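Local coordinates for Alpha/beta hydrolase fold protein (Chitinophaga pinensis, PDB 4PW0) that is probably a hydrolase of the alpha/beta hydrolase fold, likely working through a serine nucleophile on a strand-to-helix elbow, its substrate not established, at residues T24-R29 with F69-V74; V74-G79 with D190-A195; Q223-V228 with L249-L254. All blocks are in the same frame, centred on the assembly; numbering follows the deposited sequence.

Contact 1: residues T24-R29 with F69-V74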
# COMPACT_ATOMS: atom_id res chain seq x y z
N THR A 24 -37.44 10.17 8.15
CA THR A 24 -36.20 10.27 8.93
C THR A 24 -35.46 11.56 8.51
O THR A 24 -35.31 11.84 7.29
CB THR A 24 -35.30 9.04 8.64
OG1 THR A 24 -35.99 7.83 9.02
CG2 THR A 24 -33.96 9.15 9.33
N ARG A 25 -34.96 12.29 9.50
CA ARG A 25 -34.11 13.46 9.26
C ARG A 25 -32.66 12.98 9.31
O ARG A 25 -32.22 12.51 10.35
CB ARG A 25 -34.29 14.51 10.37
CG ARG A 25 -33.24 15.62 10.38
CD ARG A 25 -32.94 16.25 11.76
NE ARG A 25 -32.88 15.29 12.87
CZ ARG A 25 -32.37 15.53 14.09
NH1 ARG A 25 -31.76 16.69 14.39
NH2 ARG A 25 -32.42 14.56 15.02
N TYR A 26 -31.97 13.06 8.18
CA TYR A 26 -30.52 12.74 8.09
C TYR A 26 -29.70 14.00 8.18
O TYR A 26 -29.92 14.94 7.40
CB TYR A 26 -30.21 11.99 6.81
CG TYR A 26 -30.76 10.59 6.75
CD1 TYR A 26 -30.02 9.50 7.23
CD2 TYR A 26 -31.99 10.33 6.19
CE1 TYR A 26 -30.52 8.23 7.17
CE2 TYR A 26 -32.50 9.04 6.12
CZ TYR A 26 -31.75 7.97 6.59
OH TYR A 26 -32.23 6.68 6.59
N ALA A 27 -28.73 13.99 9.10
CA ALA A 27 -27.76 15.04 9.25
C ALA A 27 -26.49 14.70 8.42
O ALA A 27 -26.00 13.56 8.42
CB ALA A 27 -27.38 15.21 10.72
N TYR A 28 -25.96 15.71 7.73
CA TYR A 28 -24.81 15.50 6.88
C TYR A 28 -24.06 16.79 6.67
O TYR A 28 -24.55 17.89 6.99
CB TYR A 28 -25.23 14.89 5.55
CG TYR A 28 -25.97 15.84 4.63
CD1 TYR A 28 -27.33 16.06 4.78
CD2 TYR A 28 -25.31 16.51 3.60
CE1 TYR A 28 -28.01 16.92 3.91
CE2 TYR A 28 -25.98 17.38 2.76
CZ TYR A 28 -27.34 17.56 2.92
OH TYR A 28 -27.98 18.44 2.07
N ARG A 29 -22.87 16.64 6.15
CA ARG A 29 -22.05 17.75 5.68
C ARG A 29 -21.45 17.46 4.32
O ARG A 29 -21.16 16.31 3.97
CB ARG A 29 -20.96 18.14 6.69
CG ARG A 29 -21.44 18.37 8.09
CD ARG A 29 -20.37 18.84 9.04
NE ARG A 29 -20.80 18.84 10.41
CZ ARG A 29 -20.07 18.52 11.47
NH1 ARG A 29 -18.80 18.12 11.32
NH2 ARG A 29 -20.62 18.56 12.65
N PHE A 69 -21.97 11.78 6.72
CA PHE A 69 -23.33 11.74 7.22
C PHE A 69 -23.49 10.90 8.44
O PHE A 69 -22.72 9.96 8.67
CB PHE A 69 -24.31 11.28 6.11
CG PHE A 69 -24.29 9.80 5.83
CD1 PHE A 69 -23.24 9.20 5.13
CD2 PHE A 69 -25.31 9.01 6.27
CE1 PHE A 69 -23.24 7.83 4.90
CE2 PHE A 69 -25.33 7.64 6.04
CZ PHE A 69 -24.28 7.05 5.36
N ASP A 70 -24.55 11.18 9.21
CA ASP A 70 -24.98 10.32 10.27
C ASP A 70 -26.06 9.39 9.74
O ASP A 70 -27.12 9.85 9.22
CB ASP A 70 -25.52 11.07 11.45
CG ASP A 70 -24.47 11.77 12.30
OD1 ASP A 70 -23.35 11.24 12.45
OD2 ASP A 70 -24.80 12.88 12.86
N ASN A 71 -25.84 8.10 9.80
CA ASN A 71 -26.86 7.14 9.41
C ASN A 71 -28.05 7.23 10.42
O ASN A 71 -27.96 7.88 11.46
CB ASN A 71 -26.23 5.76 9.28
CG ASN A 71 -26.91 4.88 8.24
OD1 ASN A 71 -28.14 4.97 7.99
ND2 ASN A 71 -26.12 4.02 7.57
N LYS A 72 -29.15 6.52 10.12
CA LYS A 72 -30.39 6.65 10.86
C LYS A 72 -30.14 6.43 12.35
O LYS A 72 -29.48 5.47 12.77
CB LYS A 72 -31.38 5.61 10.33
CG LYS A 72 -32.74 5.67 11.03
CD LYS A 72 -33.70 4.62 10.50
CE LYS A 72 -34.18 4.92 9.11
NZ LYS A 72 -35.18 3.86 8.69
N GLY A 73 -30.63 7.36 13.16
CA GLY A 73 -30.53 7.30 14.59
C GLY A 73 -29.23 7.77 15.23
O GLY A 73 -29.15 7.88 16.44
N VAL A 74 -28.22 7.96 14.41
CA VAL A 74 -26.88 8.31 14.93
C VAL A 74 -26.77 9.83 15.05
O VAL A 74 -27.01 10.54 14.09
CB VAL A 74 -25.80 7.78 13.97
CG1 VAL A 74 -24.41 8.16 14.48
CG2 VAL A 74 -25.91 6.29 13.85
O HOH W 1 -36.61 6.46 6.87
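Ala27 and Asp70 are joined by the one direct hydrogen bond between residues 24-29 and 69-74: Asp70 N to Ala27 O, 2.9 Å long and almost straight, with an N-H...O angle of 172° and the donor lying nearly in line with the carbonyl. The same oxygen takes a longer CA-H...O contact from Phe69 CA at 3.4 Å. One residue further, Tyr28 and Phe69 form an antiparallel non-hydrogen-bonded pair, their CA atoms 4.1 Å apart and their CB atoms touching at 3.8 Å before both rings lead away.

In the other direction, past Ala27 and Asp70 toward Thr24, the backbones draw apart and contact passes to the side chains. The Tyr26 ring turns an edge to the loop: CD1 lies 3.5 Å from Asp70 O, in the plane of the ring, while Thr24 CG2 covers one face near the rim. Lys72 leaves its backbone with CG anti to N (chi1 -179°), slants across the hydroxyl end of Tyr26, then bends at chi3 (-72°). This bend sets its CE 3.4 Å from Thr24 OG1, across which the lysine passes at about a right angle. A water is hydrogen-bonded to Thr24 OG1 and only weakly to Lys72 NZ.

Within the loop, Asn71 OD1 accepts Lys72 N at 2.8 Å, in the carbonyl plane, and ND2 bonds to Met88 O, so both ends of the amide are held; a type II turn runs from Asn71 to Val74.

Antiparallel strands 17-21 and 24-31 lead into the mixed alpha/beta hydrolase sheet at this edge, beside strand 66-69. Helix 85-98 packs over the aromatic side, where Phe95 stacks on Phe69 and meets the Tyr26 ring, and Tyr26 OH is hydrogen-bonded to Glu94.

Contact 2: residues V74-G79 with D190-A195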
# COMPACT_ATOMS: atom_id res chain seq x y z
N VAL A 74 -28.22 7.96 14.41
CA VAL A 74 -26.88 8.31 14.93
C VAL A 74 -26.77 9.83 15.05
O VAL A 74 -27.01 10.54 14.09
CB VAL A 74 -25.80 7.78 13.97
CG1 VAL A 74 -24.41 8.16 14.48
CG2 VAL A 74 -25.91 6.29 13.85
N GLY A 75 -26.37 10.32 16.22
CA GLY A 75 -26.07 11.75 16.36
C GLY A 75 -27.31 12.57 16.07
O GLY A 75 -28.42 12.23 16.53
N LEU A 76 -27.12 13.58 15.23
CA LEU A 76 -28.23 14.50 14.87
C LEU A 76 -29.22 13.89 13.87
O LEU A 76 -30.25 14.51 13.57
CB LEU A 76 -27.68 15.81 14.35
CG LEU A 76 -27.19 16.76 15.43
CD1 LEU A 76 -26.27 17.80 14.78
CD2 LEU A 76 -28.37 17.38 16.21
N SER A 77 -28.96 12.70 13.32
CA SER A 77 -29.99 12.02 12.55
C SER A 77 -31.06 11.44 13.44
O SER A 77 -30.80 10.82 14.49
CB SER A 77 -29.40 10.94 11.64
OG SER A 77 -28.63 11.56 10.66
N SER A 78 -32.30 11.59 13.02
CA SER A 78 -33.40 11.08 13.82
C SER A 78 -33.62 9.57 13.63
O SER A 78 -32.99 8.93 12.76
CB SER A 78 -34.71 11.85 13.49
OG SER A 78 -35.23 11.45 12.24
N GLY A 79 -34.56 9.05 14.39
CA GLY A 79 -35.02 7.71 14.24
C GLY A 79 -34.26 6.67 15.06
O GLY A 79 -33.49 7.01 15.97
N ASP A 190 -21.01 24.29 15.89
CA ASP A 190 -22.05 23.49 15.20
C ASP A 190 -21.61 22.03 15.16
O ASP A 190 -21.58 21.39 14.11
CB ASP A 190 -22.26 24.05 13.77
CG ASP A 190 -23.43 23.43 12.97
OD1 ASP A 190 -24.40 22.94 13.58
OD2 ASP A 190 -23.36 23.51 11.66
N ARG A 191 -21.24 21.53 16.33
CA ARG A 191 -20.79 20.14 16.49
C ARG A 191 -21.99 19.21 16.50
O ARG A 191 -23.12 19.63 16.76
CB ARG A 191 -19.90 20.01 17.75
CG ARG A 191 -18.42 20.42 17.56
CD ARG A 191 -17.45 20.04 18.72
NE ARG A 191 -16.84 18.68 18.65
CZ ARG A 191 -15.58 18.36 18.26
NH1 ARG A 191 -14.67 19.25 17.97
NH2 ARG A 191 -15.19 17.06 18.24
N ASP A 192 -21.72 17.93 16.15
CA ASP A 192 -22.75 16.91 16.18
C ASP A 192 -23.05 16.52 17.64
O ASP A 192 -22.26 16.86 18.56
CB ASP A 192 -22.26 15.72 15.37
CG ASP A 192 -23.33 14.82 14.88
OD1 ASP A 192 -24.52 14.96 15.26
OD2 ASP A 192 -22.94 13.95 14.03
N GLN A 193 -24.19 15.91 17.85
CA GLN A 193 -24.49 15.21 19.08
C GLN A 193 -23.66 13.92 19.15
O GLN A 193 -23.16 13.46 18.16
CB GLN A 193 -25.97 14.84 19.14
CG GLN A 193 -26.93 16.00 19.31
CD GLN A 193 -28.39 15.55 19.39
OE1 GLN A 193 -28.73 14.37 19.21
NE2 GLN A 193 -29.25 16.49 19.67
N ASP A 194 -23.56 13.34 20.33
CA ASP A 194 -22.93 12.03 20.49
C ASP A 194 -23.84 10.97 19.89
O ASP A 194 -25.02 11.24 19.57
CB ASP A 194 -22.64 11.72 21.94
CG ASP A 194 -21.62 12.68 22.55
OD1 ASP A 194 -20.55 12.96 21.92
OD2 ASP A 194 -21.93 13.12 23.69
N ALA A 195 -23.35 9.74 19.73
CA ALA A 195 -24.10 8.74 18.95
C ALA A 195 -25.51 8.42 19.46
O ALA A 195 -26.39 8.16 18.67
CB ALA A 195 -23.33 7.45 18.86
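Gly75 and Leu76 form the close-packed part of the contact, pressed against the Asp192 carboxylate and the backbone of residues 193-195. Gly75 N donates to Ala195 O at 3.3 Å, a long bond that is straight at the hydrogen (170°) but comes from above the carbonyl plane. Gly75 CA lies 3.4 Å from Asp194 O in a CA-H...O contact, and a CB at this position would clash with Asp192 OD1.

Asp192 CG stands anti to its backbone N (chi1 -159°), which brings OD1 to Leu76 N at 2.9 Å; OD1 uses its syn lone pair, though the bond is bent to 136°. Leu76 CG sits 3.2 Å from the same oxygen, while OD2 accepts Leu49 N. Replacing Asp192 with an alanine would probably leave Leu76 N to a weak bond with Asp70 OD2, and Leu49 N without this acceptor.

The looser, solvent side belongs to Gln193, one of whose two conformers extends across Leu76 at about a right angle, CD 3.7 Å from Leu76 CD2. Arg191, also in two conformers, points away; in one its guanidinium is held by the carbonyls of Arg187 and Leu184.

Residues 74-77 form a type II' turn, closed by Ser77 N to Val74 O at 3.0 Å, with Gly75 at its first inner position, as is classic for this turn. It joins the loop after strand 66-69 of the alpha/beta hydrolase sheet to the irregular segment leading into helix 197-212.

Contact 3: residues Q223-V228 with L249-L254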
# COMPACT_ATOMS: atom_id res chain seq x y z
N GLN A 223 -16.63 -6.56 -8.06
CA GLN A 223 -15.70 -6.36 -9.16
C GLN A 223 -15.08 -4.99 -9.24
O GLN A 223 -14.15 -4.77 -10.01
CB GLN A 223 -16.37 -6.71 -10.48
CG GLN A 223 -16.79 -8.17 -10.53
CD GLN A 223 -17.28 -8.55 -11.89
OE1 GLN A 223 -18.39 -8.22 -12.26
NE2 GLN A 223 -16.45 -9.23 -12.64
N HIS A 224 -15.56 -4.06 -8.41
CA HIS A 224 -15.09 -2.70 -8.42
C HIS A 224 -13.62 -2.59 -8.03
O HIS A 224 -13.11 -3.45 -7.30
CB HIS A 224 -15.84 -1.88 -7.37
CG HIS A 224 -17.32 -1.91 -7.53
ND1 HIS A 224 -18.07 -3.02 -7.22
CD2 HIS A 224 -18.18 -0.95 -7.94
CE1 HIS A 224 -19.34 -2.75 -7.49
NE2 HIS A 224 -19.43 -1.51 -7.91
N PRO A 225 -12.93 -1.54 -8.47
CA PRO A 225 -11.63 -1.24 -7.85
C PRO A 225 -11.81 -0.95 -6.34
O PRO A 225 -12.71 -0.19 -5.96
CB PRO A 225 -11.17 0.01 -8.57
CG PRO A 225 -12.06 0.15 -9.77
CD PRO A 225 -13.35 -0.47 -9.38
N VAL A 226 -10.97 -1.57 -5.53
CA VAL A 226 -11.03 -1.41 -4.08
C VAL A 226 -9.65 -1.05 -3.57
O VAL A 226 -8.64 -1.61 -4.02
CB VAL A 226 -11.52 -2.70 -3.37
CG1 VAL A 226 -11.68 -2.48 -1.87
CG2 VAL A 226 -12.85 -3.16 -3.96
N PHE A 227 -9.61 -0.17 -2.57
CA PHE A 227 -8.37 0.14 -1.87
C PHE A 227 -8.60 -0.21 -0.40
O PHE A 227 -9.50 0.36 0.24
CB PHE A 227 -8.07 1.61 -2.03
CG PHE A 227 -6.86 2.10 -1.30
CD1 PHE A 227 -5.73 1.28 -1.15
CD2 PHE A 227 -6.84 3.37 -0.78
CE1 PHE A 227 -4.58 1.76 -0.52
CE2 PHE A 227 -5.69 3.85 -0.17
CZ PHE A 227 -4.59 3.04 -0.00
N VAL A 228 -7.82 -1.17 0.11
CA VAL A 228 -8.01 -1.69 1.48
C VAL A 228 -6.81 -1.18 2.29
O VAL A 228 -5.67 -1.43 1.92
CB VAL A 228 -8.01 -3.23 1.49
CG1 VAL A 228 -8.16 -3.73 2.91
CG2 VAL A 228 -9.11 -3.82 0.61
N LEU A 249 -10.87 -10.40 -3.20
CA LEU A 249 -11.32 -9.42 -4.16
C LEU A 249 -10.52 -9.51 -5.45
O LEU A 249 -9.33 -9.80 -5.42
CB LEU A 249 -11.18 -8.00 -3.58
CG LEU A 249 -12.20 -7.66 -2.47
CD1 LEU A 249 -11.75 -6.42 -1.72
CD2 LEU A 249 -13.59 -7.43 -3.05
N PRO A 250 -11.18 -9.30 -6.59
CA PRO A 250 -10.43 -9.40 -7.85
C PRO A 250 -9.59 -8.19 -8.20
O PRO A 250 -8.62 -8.32 -8.95
CB PRO A 250 -11.53 -9.62 -8.86
CG PRO A 250 -12.77 -8.99 -8.27
CD PRO A 250 -12.64 -9.30 -6.80
N ASP A 251 -9.95 -7.01 -7.70
CA ASP A 251 -9.26 -5.77 -8.06
C ASP A 251 -9.04 -4.86 -6.85
O ASP A 251 -9.44 -3.71 -6.85
CB ASP A 251 -10.01 -5.01 -9.17
CG ASP A 251 -9.21 -3.88 -9.76
OD1 ASP A 251 -7.95 -3.96 -9.72
OD2 ASP A 251 -9.84 -2.90 -10.27
N ALA A 252 -8.40 -5.42 -5.83
CA ALA A 252 -8.06 -4.63 -4.64
C ALA A 252 -6.57 -4.37 -4.53
O ALA A 252 -5.74 -5.28 -4.71
CB ALA A 252 -8.54 -5.30 -3.34
N ILE A 253 -6.26 -3.13 -4.18
CA ILE A 253 -4.92 -2.76 -3.72
C ILE A 253 -4.94 -2.81 -2.19
O ILE A 253 -5.89 -2.33 -1.57
CB ILE A 253 -4.55 -1.33 -4.17
CG1 ILE A 253 -4.53 -1.18 -5.68
CG2 ILE A 253 -3.27 -0.86 -3.52
CD1 ILE A 253 -4.73 0.25 -6.16
N LEU A 254 -3.91 -3.40 -1.58
CA LEU A 254 -3.79 -3.39 -0.13
C LEU A 254 -2.67 -2.46 0.28
O LEU A 254 -1.58 -2.49 -0.33
CB LEU A 254 -3.41 -4.79 0.39
CG LEU A 254 -3.29 -4.98 1.88
CD1 LEU A 254 -4.60 -4.76 2.60
CD2 LEU A 254 -2.74 -6.36 2.19
O HOH W 2 -12.29 -3.28 -11.35
O HOH W 3 -12.44 -6.00 -6.54
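Val226 exchanges two backbone hydrogen bonds with the segment opposite, giving N to Asp251 O at 2.9 Å and taking Ile253 N on its own O at 2.8 Å. Val228 N continues the pattern to Ile253 O, with a nearly straight N-H...O angle of 174°. These bonds set a parallel register: Val226 with Ala252, Phe227 with Ile253, Val228 with Leu254.

Side chains pack on both faces. On the face bearing the two valines, Leu249 CD1 reaches Val226 CG1 at 3.9 Å, the two side chains crossing at about a right angle, and Val228 CG1 meets Leu254 CD1 at 3.7 Å. On the other face Phe227, in one of its two conformers, extends with CG anti to its backbone N (chi1 177°). Its CD1 then touches Ile253 CG2 at 4.0 Å, and Ile253 O lies near the plane of the ring, at its edge.

Strand 226-231, helix 240-248 and strand 252-257 make a beta-alpha-beta unit of the alpha/beta hydrolase fold; the short strand segments here are twisted by 20° from parallel.

Ahead of the paired residues, Asp251 crosses to the loop before Val226, its OD2 3.4 Å from Pro225 CA. One water donates to both Gln223 O and Asp251 OD2, and another links Asp251 N to His224 O, so waters link the two loops where their CA atoms lie further apart. The carboxylate's other oxygen, OD1, is hydrogen-bonded to Tyr283 OH.

Further out, helix 269-282 covers Phe227 and Ile253, and helix 240-248 covers Val228 and Leu254. Leu254 also pairs antiparallel with a strand of the second subunit, which carries the sheet across the interface.

How the contacts relate
Contacts 1 and 2 are neighbours, their centres about 7 Å apart, and share Val74; Ser77 ties them, its OG probably hydrogen-bonded to Asp70 O. Contact 3 lies on the opposite side of the chain's centre, its centre about 28 Å from that of contact 1, yet both reach the same sheet. Contact 1 is buried, with one backbone bond eked out by aromatic and lysine side chains beside an antiparallel pair. Contact 2 joins two loops, partly at the surface, and relies on a carboxylate and a type II' turn with glycine. Contact 3, regular parallel pairing with aliphatic packing, is partly buried: its strands are covered, its loop end, with the waters, more exposed.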